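PDB 3M0K: oxaloacetate acetyl hydrolase from Cryphonectria parasitica, which is a TIM-barrel protein of the phosphoenolpyruvate phosphomutase family, modelled as a tetramer with oxalate and manganese held at the mouth of the barrel. Local coordinates for residues 165-170 / 190-195; 93-98 / 120-125; 221-226 / 246-251. All blocks are in the same frame, centred on the assembly; numbering follows the deposited sequence.

How the contacts relate
All three contacts join neighbouring segments of one parallel barrel, and each reaches the same oxalate, contact 2 through the manganese that Asp94 binds. Contacts 1 and 2 lie side by side, their centres 9 Å apart: strands 164-169 and 119-122 are neighbours, and a probable hydrogen bond from Arg168 N to Leu122 O (2.7 Å) stitches them together. Contact 3 approaches from another part of the wall. Its centre is 20 Å from that of contact 1 and 17 Å from that of contact 2, although nearest atoms are only about 5 and 6 Å away. Contact 1 offers the oxalate a cation and contact 3 a serine hydroxyl; Thr52 and Ala54 add further hydrogen bonds.

Contact 1 of 3, residues 165-170 / 190-195; sequences LIARTD and EGADVG. With OXL (oxalate ion), chain B.
With CG beside its backbone N and opposite the carbonyl carbon (chi1 -58°), Asp193 brings its carboxylate to Leu165, whose N donates to the anti lone pair of OD2 at 2.8 Å, a nearly straight bond (167°). The carboxylate here precedes one of two adjacent parallel strands of the TIM barrel, 164-169 and 194-197, joined in the chain by a crossover through helix 177-190. Gly191 ends that helix in a Schellman motif. Lys156 and Arg17 form salt bridges with the two oxygens of Asp193 and probably stabilise its negative charge. Leu165 O takes two donors, Asp193 N at 2.8 Å and, less closely, Val194 N at 3.3 Å. On the other side of Ile166, Ala167 N reaches Val194 O at 2.8 Å. The side chains of Ile166 and Val194 run side by side, CG1 against CB at 3.8 Å, and both touch Leu219. On the other face Ala167 CB meets Ala192 CB at 3.7 Å, beneath helices 142-158 and 177-190. Further along the strand, the extended side chain of Arg168 carries its guanidinium to the oxalate. Asp170 holds it side-on through NE and NH2, leaving NH1 to meet O2 of the oxalate at 2.8 Å, near the guanidinium plane.

Contact 2 of 3, residues 93-98 / 120-125; sequences ADMDTG and AHLEDQ. With MN (manganese (II) ion), chain C; OXL (oxalate ion), chain B.
Segments 93-98 and 120-125 run parallel, with Met95 N bonded to His121 O at 3.1 Å and, further on, Glu123 N to Asp96 O at 2.9 Å, while residues 95-98 fold into a type II' turn. Asp94 holds its CG anti to the backbone N (chi1 -169°), which places the carboxylate between the manganese and the turn; its two oxygens have different partners. OD2 binds manganese at 2.1 Å. OD1 receives Asp96 N at 2.7 Å from above the carboxylate plane, closing an Asx turn that fixes the rotation of the group. The His121 ring lies against this residue, with Asp94 CA over one face, 3.9 Å from the centroid, and its plane turned 29° from that of the carboxylate. Tyr50 bonds to its NE2, and a water at the ring edge to ND1 at 2.7 Å; the same water reaches Glu123 OE1. A second water, itself a manganese ligand, joins Asp94 OD1 to Glu123 OE1, and a third links Asp96 OD1 with Glu123 OE2, while Asp96 OD2 bonds to the hydroxyl of Tyr99. Two of these waters thus bridge pairs of carboxylates. Behind them, Met95 CG packs on Ala120 CB at 3.7 Å, and Met95 CE on Leu122 CD1. Oxalate O1 and O2 and another water also bind the manganese, making this a metal site at the carboxy-terminal strand ends of a TIM barrel.

Contact 3 of 3, residues 221-226 / 246-251; sequences NSVENG and FSFATL. With CA (calcium ion), chain D; OXL (oxalate ion), chain B.
Ser247 OG lies between two oxygens, Asn221 OD1 and O4 of the oxalate, each 2.6 Å away. The hydroxyl has one proton for two acceptors, so it may be shared or pass between them. The hydroxyl reaches this place because OG stands opposite the carbonyl carbon (chi1 -82°) on a CB that points toward the other segment. Asn221 is steadied at its other end, where ND2 donates to Glu198. Next along the strand, Ser222 O accepts from Ser247 N at 3.1 Å and from a water at 3.0 Å; that water has weak bonds to the backbone N atoms of Glu224 and Phe248. The segments lie at the ends of the last two strands of the TIM barrel in chain order, 219-222 and 243-246, which pair in parallel at Ser222 and Phe246. After the pairing the segments turn, 221-226 in a type II turn from Val223 to Gly226 and 246-251 in a type I turn that begins at Phe246 and precedes helix 251-268. On one face of the sheet the Ser222 side chain meets the Phe246 ring obliquely, OG to CD1 at 3.8 Å. Past the strand ends, Val223 and Phe248 lie alongside one another, with CG1 of the valine 3.6 Å from CD2 of the ring; Ala54 of the same chain and Leu282 of the second subunit also pack on Phe248. Glu224 starts out toward Phe248, but a bend at chi2 (67°) sends its carboxylate the other way, to calcium. Thr273 O and Asp275 OD1 of the second subunit bind the same ion, so that the metal bridges two chains. Glu224 OE2 and Asn225 OD1 each bind it at 2.3 Å, two waters complete the six ligands, and Asn225 ND2 donates to Ile277 O of the second subunit.

Contact 1 of 3, residues 165-170 / 190-195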
ATOM      1  N   LEU A 165      19.845  -6.656 -15.715  1.00  6.35           N
ATOM      2  CA  LEU A 165      18.629  -6.616 -16.513  1.00  6.84           C
ATOM      3  C   LEU A 165      18.599  -7.832 -17.420  1.00 11.64           C
ATOM      4  O   LEU A 165      19.530  -8.063 -18.198  1.00 10.37           O
ATOM      5  CB  LEU A 165      18.542  -5.338 -17.344  1.00 13.68           C
ATOM      6  CG  LEU A 165      17.262  -5.241 -18.188  1.00 12.07           C
ATOM      7  CD1 LEU A 165      15.983  -5.103 -17.333  1.00 14.74           C
ATOM      8  CD2 LEU A 165      17.373  -4.087 -19.172  1.00 15.33           C
ATOM      9  N   ILE A 166      17.522  -8.605 -17.306  1.00  8.08           N
ATOM     10  CA  ILE A 166      17.337  -9.807 -18.101  1.00  7.74           C
ATOM     11  C   ILE A 166      16.310  -9.501 -19.182  1.00 12.37           C
ATOM     12  O   ILE A 166      15.170  -9.145 -18.884  1.00 10.46           O
ATOM     13  CB  ILE A 166      16.867 -10.962 -17.195  1.00  6.92           C
ATOM     14  CG1 ILE A 166      17.922 -11.234 -16.117  1.00 10.98           C
ATOM     15  CG2 ILE A 166      16.624 -12.221 -17.993  1.00  7.18           C
ATOM     16  CD1 ILE A 166      17.349 -11.780 -14.793  1.00 17.13           C
ATOM     17  N   ALA A 167      16.717  -9.608 -20.444  1.00 11.24           N
ATOM     18  CA  ALA A 167      15.799  -9.357 -21.539  1.00  8.21           C
ATOM     19  C   ALA A 167      15.064 -10.640 -21.873  1.00 11.40           C
ATOM     20  O   ALA A 167      15.667 -11.616 -22.322  1.00 12.20           O
ATOM     21  CB  ALA A 167      16.552  -8.831 -22.762  1.00  9.32           C
ATOM     22  N   ARG A 168      13.756 -10.638 -21.659  1.00 12.71           N
ATOM     23  CA  ARG A 168      12.960 -11.832 -21.911  1.00  8.27           C
ATOM     24  C   ARG A 168      12.200 -11.691 -23.213  1.00 12.70           C
ATOM     25  O   ARG A 168      11.655 -10.638 -23.502  1.00 14.41           O
ATOM     26  CB  ARG A 168      11.999 -12.087 -20.750  1.00 11.28           C
ATOM     27  CG  ARG A 168      10.878 -13.051 -21.098  1.00 13.57           C
ATOM     28  CD  ARG A 168      10.040 -13.375 -19.872  1.00 12.99           C
ATOM     29  NE  ARG A 168       8.732 -13.896 -20.254  1.00 21.70           N
ATOM     30  CZ  ARG A 168       7.888 -14.474 -19.404  1.00 24.42           C
ATOM     31  NH1 ARG A 168       8.223 -14.627 -18.127  1.00 15.62           N
ATOM     32  NH2 ARG A 168       6.714 -14.908 -19.835  1.00 18.68           N
ATOM     33  N   THR A 169      12.190 -12.742 -24.022  1.00 16.56           N
ATOM     34  CA  THR A 169      11.340 -12.731 -25.200  1.00 15.36           C
ATOM     35  C   THR A 169      10.343 -13.869 -25.150  1.00 12.63           C
ATOM     36  O   THR A 169      10.706 -15.019 -24.895  1.00 15.34           O
ATOM     37  CB  THR A 169      12.121 -12.771 -26.538  1.00 14.53           C
ATOM     38  OG1 THR A 169      11.176 -12.755 -27.614  1.00 17.74           O
ATOM     39  CG2 THR A 169      12.980 -14.021 -26.652  1.00 14.92           C
ATOM     40  N   ASP A 170       9.086 -13.512 -25.386  1.00 14.18           N
ATOM     41  CA  ASP A 170       7.977 -14.450 -25.482  1.00 17.33           C
ATOM     42  C   ASP A 170       7.576 -14.660 -26.936  1.00 19.90           C
ATOM     43  O   ASP A 170       6.449 -15.076 -27.222  1.00 18.16           O
ATOM     44  CB  ASP A 170       6.795 -13.892 -24.704  1.00 15.36           C
ATOM     45  CG  ASP A 170       6.995 -13.998 -23.214  1.00 19.88           C
ATOM     46  OD1 ASP A 170       6.890 -15.121 -22.693  1.00 25.04           O
ATOM     47  OD2 ASP A 170       7.266 -12.967 -22.565  1.00 20.91           O
ATOM     48  N   GLU A 190      21.512  -3.172 -26.701  1.00 14.69           N
ATOM     49  CA  GLU A 190      20.946  -2.023 -26.008  1.00 11.67           C
ATOM     50  C   GLU A 190      21.364  -2.006 -24.548  1.00 10.49           C
ATOM     51  O   GLU A 190      21.118  -1.031 -23.841  1.00 15.47           O
ATOM     52  CB  GLU A 190      19.424  -2.014 -26.110  1.00 10.98           C
ATOM     53  CG  GLU A 190      18.902  -1.870 -27.516  1.00 20.27           C
ATOM     54  CD  GLU A 190      19.218  -0.530 -28.141  1.00 22.79           C
ATOM     55  OE1 GLU A 190      19.580   0.421 -27.413  1.00 23.69           O
ATOM     56  OE2 GLU A 190      19.088  -0.424 -29.373  1.00 22.70           O
ATOM     57  N   GLY A 191      21.974  -3.092 -24.089  1.00 14.22           N
ATOM     58  CA  GLY A 191      22.583  -3.098 -22.771  1.00 12.62           C
ATOM     59  C   GLY A 191      22.037  -4.107 -21.776  1.00 16.08           C
ATOM     60  O   GLY A 191      22.384  -4.069 -20.596  1.00 13.76           O
ATOM     61  N   ALA A 192      21.193  -5.017 -22.236  1.00 13.17           N
ATOM     62  CA  ALA A 192      20.708  -6.059 -21.344  1.00 10.70           C
ATOM     63  C   ALA A 192      21.875  -6.957 -20.954  1.00 12.18           C
ATOM     64  O   ALA A 192      22.786  -7.179 -21.752  1.00 11.59           O
ATOM     65  CB  ALA A 192      19.592  -6.867 -22.010  1.00 10.72           C
ATOM     66  N   ASP A 193      21.843  -7.470 -19.729  1.00 12.46           N
ATOM     67  CA  ASP A 193      22.939  -8.255 -19.168  1.00 14.26           C
ATOM     68  C   ASP A 193      22.810  -9.766 -19.401  1.00 11.84           C
ATOM     69  O   ASP A 193      23.816 -10.497 -19.418  1.00 13.08           O
ATOM     70  CB  ASP A 193      23.024  -7.993 -17.662  1.00 11.84           C
ATOM     71  CG  ASP A 193      23.231  -6.530 -17.338  1.00 14.72           C
ATOM     72  OD1 ASP A 193      24.351  -6.029 -17.575  1.00 13.71           O
ATOM     73  OD2 ASP A 193      22.290  -5.884 -16.832  1.00 13.84           O
ATOM     74  N   VAL A 194      21.577 -10.228 -19.570  1.00  8.82           N
ATOM     75  CA  VAL A 194      21.274 -11.647 -19.667  1.00 11.41           C
ATOM     76  C   VAL A 194      20.060 -11.806 -20.568  1.00 13.53           C
ATOM     77  O   VAL A 194      19.218 -10.906 -20.639  1.00 13.36           O
ATOM     78  CB  VAL A 194      20.922 -12.236 -18.278  1.00 11.54           C
ATOM     79  CG1 VAL A 194      20.670 -13.733 -18.380  1.00 13.57           C
ATOM     80  CG2 VAL A 194      22.031 -11.950 -17.273  1.00 12.57           C
ATOM     81  N   GLY A 195      19.958 -12.934 -21.265  1.00 13.08           N
ATOM     82  CA  GLY A 195      18.812 -13.160 -22.120  1.00 11.83           C
ATOM     83  C   GLY A 195      17.947 -14.289 -21.605  1.00 10.01           C
ATOM     84  O   GLY A 195      18.443 -15.217 -20.974  1.00 14.25           O
TER
HETATM   85  C1  OXL B 501       6.528 -15.950 -13.514  0.67 14.81           C
HETATM   86  C2  OXL B 501       7.444 -15.935 -14.732  0.67 19.03           C
HETATM   87  O1  OXL B 501       5.729 -15.092 -13.360  0.67 11.42           O
HETATM   88  O2  OXL B 501       7.344 -15.068 -15.526  0.67 17.69           O
HETATM   89  O3  OXL B 501       6.631 -16.990 -12.592  0.67 14.83           O
HETATM   90  O4  OXL B 501       8.394 -16.946 -14.909  0.67 21.56           O

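Contact 2 of 3, residues 93-98 / 120-125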
ATOM      1  N   ALA A  93      13.679 -10.432  -9.774  1.00  9.96           N
ATOM      2  CA  ALA A  93      12.234 -10.308  -9.736  1.00  8.54           C
ATOM      3  C   ALA A  93      11.660 -10.096 -11.127  1.00 13.24           C
ATOM      4  O   ALA A  93      12.220  -9.361 -11.930  1.00 15.55           O
ATOM      5  CB  ALA A  93      11.828  -9.155  -8.808  1.00  9.26           C
ATOM      6  N   ASP A  94      10.549 -10.765 -11.403  1.00 12.55           N
ATOM      7  CA  ASP A  94       9.742 -10.498 -12.582  1.00 11.25           C
ATOM      8  C   ASP A  94       9.423  -9.011 -12.587  1.00  8.42           C
ATOM      9  O   ASP A  94       9.047  -8.454 -11.563  1.00  9.03           O
ATOM     10  CB  ASP A  94       8.446 -11.286 -12.427  1.00 11.68           C
ATOM     11  CG  ASP A  94       7.617 -11.338 -13.677  1.00 14.68           C
ATOM     12  OD1 ASP A  94       7.927 -10.668 -14.686  1.00 12.68           O
ATOM     13  OD2 ASP A  94       6.613 -12.078 -13.633  1.00 14.71           O
ATOM     14  N   MET A  95       9.590  -8.358 -13.734  1.00  9.97           N
ATOM     15  CA  MET A  95       9.075  -7.005 -13.890  1.00  8.60           C
ATOM     16  C   MET A  95       8.167  -6.925 -15.107  1.00  9.56           C
ATOM     17  O   MET A  95       7.887  -5.848 -15.609  1.00 11.27           O
ATOM     18  CB  MET A  95      10.190  -5.948 -13.939  1.00  7.68           C
ATOM     19  CG  MET A  95      11.115  -5.976 -15.161  1.00 10.66           C
ATOM     20  SD  MET A  95      12.165  -4.479 -15.186  1.00 12.07           S
ATOM     21  CE  MET A  95      11.043  -3.273 -15.828  1.00  9.34           C
ATOM     22  N   ASP A  96       7.722  -8.085 -15.580  1.00 11.82           N
ATOM     23  CA  ASP A  96       6.727  -8.130 -16.635  1.00 13.49           C
ATOM     24  C   ASP A  96       7.115  -7.256 -17.818  1.00 12.05           C
ATOM     25  O   ASP A  96       8.212  -7.403 -18.360  1.00 10.16           O
ATOM     26  CB  ASP A  96       5.367  -7.740 -16.061  1.00  8.94           C
ATOM     27  CG  ASP A  96       4.861  -8.766 -15.074  1.00 13.01           C
ATOM     28  OD1 ASP A  96       4.409  -9.837 -15.528  1.00 15.39           O
ATOM     29  OD2 ASP A  96       4.932  -8.506 -13.856  1.00 12.04           O
ATOM     30  N   THR A  97       6.223  -6.358 -18.222  1.00 10.89           N
ATOM     31  CA  THR A  97       6.517  -5.475 -19.346  1.00 11.42           C
ATOM     32  C   THR A  97       6.981  -4.091 -18.906  1.00 12.63           C
ATOM     33  O   THR A  97       7.201  -3.210 -19.735  1.00 14.93           O
ATOM     34  CB  THR A  97       5.304  -5.325 -20.275  1.00 19.90           C
ATOM     35  OG1 THR A  97       4.213  -4.780 -19.531  1.00 26.21           O
ATOM     36  CG2 THR A  97       4.903  -6.675 -20.847  1.00 22.76           C
ATOM     37  N   GLY A  98       7.137  -3.902 -17.604  1.00 14.92           N
ATOM     38  CA  GLY A  98       7.502  -2.599 -17.083  1.00 11.42           C
ATOM     39  C   GLY A  98       6.291  -1.773 -16.682  1.00 10.87           C
ATOM     40  O   GLY A  98       6.442  -0.645 -16.240  1.00 16.48           O
ATOM     41  N   ALA A 120      16.044  -8.183 -12.727  1.00 10.28           N
ATOM     42  CA  ALA A 120      14.656  -8.375 -13.134  1.00  9.38           C
ATOM     43  C   ALA A 120      14.602  -8.725 -14.601  1.00  9.72           C
ATOM     44  O   ALA A 120      15.482  -8.328 -15.373  1.00 11.26           O
ATOM     45  CB  ALA A 120      13.826  -7.098 -12.867  1.00 10.17           C
ATOM     46  N   HIS A 121      13.582  -9.489 -14.978  1.00  9.74           N
ATOM     47  CA  HIS A 121      13.355  -9.759 -16.389  1.00 11.55           C
ATOM     48  C   HIS A 121      12.212  -8.948 -16.963  1.00 10.84           C
ATOM     49  O   HIS A 121      11.165  -8.774 -16.337  1.00  9.61           O
ATOM     50  CB  HIS A 121      13.233 -11.252 -16.705  1.00 10.65           C
ATOM     51  CG  HIS A 121      12.111 -11.952 -16.006  1.00  8.49           C
ATOM     52  ND1 HIS A 121      10.797 -11.877 -16.431  1.00 12.68           N
ATOM     53  CD2 HIS A 121      12.115 -12.816 -14.964  1.00 13.45           C
ATOM     54  CE1 HIS A 121      10.041 -12.626 -15.656  1.00 15.24           C
ATOM     55  NE2 HIS A 121      10.816 -13.207 -14.750  1.00 11.00           N
ATOM     56  N   LEU A 122      12.468  -8.422 -18.156  1.00 12.59           N
ATOM     57  CA  LEU A 122      11.591  -7.498 -18.849  1.00 12.22           C
ATOM     58  C   LEU A 122      11.273  -8.125 -20.196  1.00 13.50           C
ATOM     59  O   LEU A 122      12.186  -8.520 -20.927  1.00 10.82           O
ATOM     60  CB  LEU A 122      12.347  -6.177 -19.034  1.00 10.86           C
ATOM     61  CG  LEU A 122      11.768  -5.044 -19.863  1.00 12.13           C
ATOM     62  CD1 LEU A 122      10.356  -4.742 -19.419  1.00 14.13           C
ATOM     63  CD2 LEU A 122      12.658  -3.812 -19.729  1.00 12.62           C
ATOM     64  N   GLU A 123       9.983  -8.217 -20.524  1.00 11.94           N
ATOM     65  CA  GLU A 123       9.543  -9.005 -21.669  1.00 11.52           C
ATOM     66  C   GLU A 123       8.931  -8.172 -22.782  1.00 12.06           C
ATOM     67  O   GLU A 123       8.690  -6.970 -22.631  1.00 13.42           O
ATOM     68  CB  GLU A 123       8.564 -10.100 -21.225  1.00 13.79           C
ATOM     69  CG  GLU A 123       7.243  -9.545 -20.702  1.00 13.35           C
ATOM     70  CD  GLU A 123       6.508 -10.514 -19.781  1.00 20.89           C
ATOM     71  OE1 GLU A 123       7.161 -11.144 -18.915  1.00 15.74           O
ATOM     72  OE2 GLU A 123       5.269 -10.631 -19.917  1.00 21.72           O
ATOM     73  N   ASP A 124       8.698  -8.829 -23.912  1.00 13.68           N
ATOM     74  CA  ASP A 124       8.165  -8.163 -25.087  1.00 18.69           C
ATOM     75  C   ASP A 124       6.679  -8.443 -25.328  1.00 21.38           C
ATOM     76  O   ASP A 124       6.171  -8.204 -26.414  1.00 17.01           O
ATOM     77  CB  ASP A 124       8.987  -8.529 -26.323  1.00 12.55           C
ATOM     78  CG  ASP A 124       9.050 -10.022 -26.559  1.00 14.93           C
ATOM     79  OD1 ASP A 124       8.582 -10.787 -25.692  1.00 15.28           O
ATOM     80  OD2 ASP A 124       9.581 -10.435 -27.612  1.00 16.15           O
ATOM     81  N   GLN A 125       5.976  -8.937 -24.314  1.00 16.07           N
ATOM     82  CA  GLN A 125       4.539  -9.135 -24.450  1.00 19.36           C
ATOM     83  C   GLN A 125       3.810  -7.804 -24.536  1.00 17.02           C
ATOM     84  O   GLN A 125       4.295  -6.787 -24.039  1.00 13.08           O
ATOM     85  CB  GLN A 125       3.987  -9.941 -23.273  1.00 22.73           C
ATOM     86  CG  GLN A 125       4.487 -11.360 -23.226  1.00 20.96           C
ATOM     87  CD  GLN A 125       3.660 -12.226 -22.302  1.00 26.29           C
ATOM     88  OE1 GLN A 125       4.197 -13.003 -21.520  1.00 31.49           O
ATOM     89  NE2 GLN A 125       2.343 -12.082 -22.379  1.00 25.94           N
TER
HETATM   90 MN    MN C 502       5.701 -13.447 -15.017  0.67 16.34          MN
HETATM   91  C1  OXL B 501       6.528 -15.950 -13.514  0.67 14.81           C
HETATM   92  C2  OXL B 501       7.444 -15.935 -14.732  0.67 19.03           C
HETATM   93  O1  OXL B 501       5.729 -15.092 -13.360  0.67 11.42           O
HETATM   94  O2  OXL B 501       7.344 -15.068 -15.526  0.67 17.69           O
HETATM   95  O3  OXL B 501       6.631 -16.990 -12.592  0.67 14.83           O
HETATM   96  O4  OXL B 501       8.394 -16.946 -14.909  0.67 21.56           O
HETATM   97  O   HOH W   1       6.623 -11.996 -16.583  1.00  9.83           O
HETATM   98  O   HOH W   2       9.370 -10.221 -17.969  1.00  9.91           O
HETATM   99  O   HOH W   3       3.723 -11.566 -17.530  1.00 34.82           O
HETATM  100  O   HOH W   4       4.194 -14.197 -16.489  1.00 28.58           O

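Contact 3 of 3, residues 221-226 / 246-251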
ATOM      1  N   ASN A 221      14.156 -20.491 -17.819  1.00 11.77           N
ATOM      2  CA  ASN A 221      12.982 -20.460 -16.947  1.00 12.64           C
ATOM      3  C   ASN A 221      12.276 -21.806 -16.920  1.00 19.62           C
ATOM      4  O   ASN A 221      11.567 -22.161 -17.865  1.00 21.13           O
ATOM      5  CB  ASN A 221      11.995 -19.382 -17.382  1.00 14.94           C
ATOM      6  CG  ASN A 221      10.695 -19.438 -16.588  1.00 25.62           C
ATOM      7  OD1 ASN A 221      10.700 -19.792 -15.412  1.00 18.15           O
ATOM      8  ND2 ASN A 221       9.578 -19.133 -17.240  1.00 30.62           N
ATOM      9  N   SER A 222      12.472 -22.550 -15.839  1.00 17.56           N
ATOM     10  CA  SER A 222      11.822 -23.839 -15.658  1.00 18.03           C
ATOM     11  C   SER A 222      10.439 -23.634 -15.044  1.00 20.97           C
ATOM     12  O   SER A 222      10.323 -23.090 -13.953  1.00 24.60           O
ATOM     13  CB  SER A 222      12.683 -24.714 -14.742  1.00 23.21           C
ATOM     14  OG  SER A 222      12.053 -25.956 -14.460  1.00 33.02           O
ATOM     15  N   VAL A 223       9.390 -24.043 -15.746  1.00 15.98           N
ATOM     16  CA  VAL A 223       8.038 -23.874 -15.228  1.00 16.59           C
ATOM     17  C   VAL A 223       7.505 -25.224 -14.797  1.00 20.97           C
ATOM     18  O   VAL A 223       7.233 -26.086 -15.629  1.00 20.43           O
ATOM     19  CB  VAL A 223       7.090 -23.269 -16.275  1.00 20.74           C
ATOM     20  CG1 VAL A 223       5.708 -23.054 -15.674  1.00 22.02           C
ATOM     21  CG2 VAL A 223       7.650 -21.954 -16.789  1.00 28.44           C
ATOM     22  N   GLU A 224       7.372 -25.413 -13.490  1.00 19.43           N
ATOM     23  CA  GLU A 224       6.965 -26.714 -12.979  1.00 14.98           C
ATOM     24  C   GLU A 224       5.576 -27.076 -13.484  1.00 17.71           C
ATOM     25  O   GLU A 224       4.622 -26.309 -13.310  1.00 16.80           O
ATOM     26  CB  GLU A 224       7.001 -26.741 -11.457  1.00 16.86           C
ATOM     27  CG  GLU A 224       6.489 -28.043 -10.867  1.00 27.04           C
ATOM     28  CD  GLU A 224       7.391 -29.225 -11.175  1.00 27.87           C
ATOM     29  OE1 GLU A 224       8.445 -29.057 -11.825  1.00 19.66           O
ATOM     30  OE2 GLU A 224       7.050 -30.333 -10.747  1.00 21.79           O
ATOM     31  N   ASN A 225       5.486 -28.241 -14.126  1.00 19.19           N
ATOM     32  CA  ASN A 225       4.225 -28.754 -14.662  1.00 22.35           C
ATOM     33  C   ASN A 225       3.671 -27.921 -15.809  1.00 27.84           C
ATOM     34  O   ASN A 225       2.488 -28.003 -16.129  1.00 15.81           O
ATOM     35  CB  ASN A 225       3.206 -28.913 -13.534  1.00 23.31           C
ATOM     36  CG  ASN A 225       3.687 -29.877 -12.478  1.00 24.41           C
ATOM     37  OD1 ASN A 225       4.493 -30.752 -12.770  1.00 20.88           O
ATOM     38  ND2 ASN A 225       3.230 -29.708 -11.244  1.00 19.07           N
ATOM     39  N   GLY A 226       4.541 -27.126 -16.429  1.00 19.38           N
ATOM     40  CA  GLY A 226       4.156 -26.303 -17.559  1.00 20.26           C
ATOM     41  C   GLY A 226       4.295 -27.030 -18.881  1.00 27.64           C
ATOM     42  O   GLY A 226       4.240 -28.261 -18.934  1.00 30.55           O
ATOM     43  N   PHE A 246      13.101 -21.182 -11.155  1.00 16.95           N
ATOM     44  CA  PHE A 246      12.089 -22.212 -11.018  1.00 15.43           C
ATOM     45  C   PHE A 246      10.786 -21.543 -10.627  1.00 17.25           C
ATOM     46  O   PHE A 246      10.449 -21.442  -9.455  1.00 15.55           O
ATOM     47  CB  PHE A 246      12.544 -23.259 -10.004  1.00 15.36           C
ATOM     48  CG  PHE A 246      13.729 -24.060 -10.474  1.00 15.52           C
ATOM     49  CD1 PHE A 246      13.551 -25.312 -11.027  1.00 15.57           C
ATOM     50  CD2 PHE A 246      15.012 -23.541 -10.393  1.00 17.18           C
ATOM     51  CE1 PHE A 246      14.630 -26.045 -11.478  1.00 19.49           C
ATOM     52  CE2 PHE A 246      16.102 -24.274 -10.842  1.00 19.84           C
ATOM     53  CZ  PHE A 246      15.906 -25.527 -11.384  1.00 20.10           C
ATOM     54  N   SER A 247      10.072 -21.084 -11.650  1.00 14.65           N
ATOM     55  CA  SER A 247       8.891 -20.243 -11.509  1.00 16.05           C
ATOM     56  C   SER A 247       7.882 -20.683 -10.466  1.00 22.77           C
ATOM     57  O   SER A 247       7.472 -19.892  -9.615  1.00 20.07           O
ATOM     58  CB  SER A 247       8.179 -20.166 -12.854  1.00 21.62           C
ATOM     59  OG  SER A 247       8.809 -19.204 -13.652  1.00 30.21           O
ATOM     60  N   PHE A 248       7.460 -21.938 -10.555  1.00 18.17           N
ATOM     61  CA  PHE A 248       6.365 -22.429  -9.725  1.00 15.13           C
ATOM     62  C   PHE A 248       6.839 -23.406  -8.658  1.00 13.07           C
ATOM     63  O   PHE A 248       6.055 -24.204  -8.148  1.00 14.43           O
ATOM     64  CB  PHE A 248       5.282 -23.083 -10.596  1.00 19.37           C
ATOM     65  CG  PHE A 248       4.440 -22.103 -11.368  1.00 20.25           C
ATOM     66  CD1 PHE A 248       3.154 -21.804 -10.955  1.00 22.00           C
ATOM     67  CD2 PHE A 248       4.929 -21.489 -12.515  1.00 26.99           C
ATOM     68  CE1 PHE A 248       2.366 -20.908 -11.669  1.00 17.01           C
ATOM     69  CE2 PHE A 248       4.150 -20.586 -13.229  1.00 25.71           C
ATOM     70  CZ  PHE A 248       2.867 -20.296 -12.803  1.00 23.89           C
ATOM     71  N   ALA A 249       8.108 -23.300  -8.286  1.00 11.38           N
ATOM     72  CA  ALA A 249       8.737 -24.237  -7.359  1.00 17.28           C
ATOM     73  C   ALA A 249       8.124 -24.251  -5.959  1.00 14.70           C
ATOM     74  O   ALA A 249       8.198 -25.254  -5.246  1.00 15.56           O
ATOM     75  CB  ALA A 249      10.215 -23.956  -7.262  1.00 18.29           C
ATOM     76  N   THR A 250       7.547 -23.134  -5.540  1.00 10.22           N
ATOM     77  CA  THR A 250       6.942 -23.088  -4.215  1.00  8.55           C
ATOM     78  C   THR A 250       5.421 -22.921  -4.271  1.00 11.29           C
ATOM     79  O   THR A 250       4.703 -23.470  -3.439  1.00 12.77           O
ATOM     80  CB  THR A 250       7.588 -22.013  -3.325  1.00  9.13           C
ATOM     81  OG1 THR A 250       7.423 -20.730  -3.923  1.00  7.44           O
ATOM     82  CG2 THR A 250       9.079 -22.285  -3.154  1.00 11.93           C
ATOM     83  N   LEU A 251       4.922 -22.197  -5.266  1.00  9.31           N
ATOM     84  CA  LEU A 251       3.482 -21.968  -5.354  1.00  9.43           C
ATOM     85  C   LEU A 251       2.740 -23.291  -5.564  1.00 10.90           C
ATOM     86  O   LEU A 251       1.720 -23.564  -4.921  1.00 11.94           O
ATOM     87  CB  LEU A 251       3.160 -20.986  -6.479  1.00 15.30           C
ATOM     88  CG  LEU A 251       1.726 -20.463  -6.472  1.00 13.18           C
ATOM     89  CD1 LEU A 251       1.551 -19.425  -5.355  1.00 10.98           C
ATOM     90  CD2 LEU A 251       1.390 -19.853  -7.827  1.00 12.54           C
TER
HETATM   91 CA    CA D 503       5.997 -32.184 -11.716  1.00 17.36          CA
HETATM   92  C1  OXL B 501       6.528 -15.950 -13.514  0.67 14.81           C
HETATM   93  C2  OXL B 501       7.444 -15.935 -14.732  0.67 19.03           C
HETATM   94  O1  OXL B 501       5.729 -15.092 -13.360  0.67 11.42           O
HETATM   95  O2  OXL B 501       7.344 -15.068 -15.526  0.67 17.69           O
HETATM   96  O3  OXL B 501       6.631 -16.990 -12.592  0.67 14.83           O
HETATM   97  O4  OXL B 501       8.394 -16.946 -14.909  0.67 21.56           O
HETATM   98  O   HOH W   5       9.550 -24.445 -11.441  1.00 11.96           O
HETATM   99  O   HOH W   6       7.414 -34.029 -11.077  1.00 22.28           O
HETATM  100  O   HOH W   7       7.354 -32.089 -13.719  1.00 19.14           O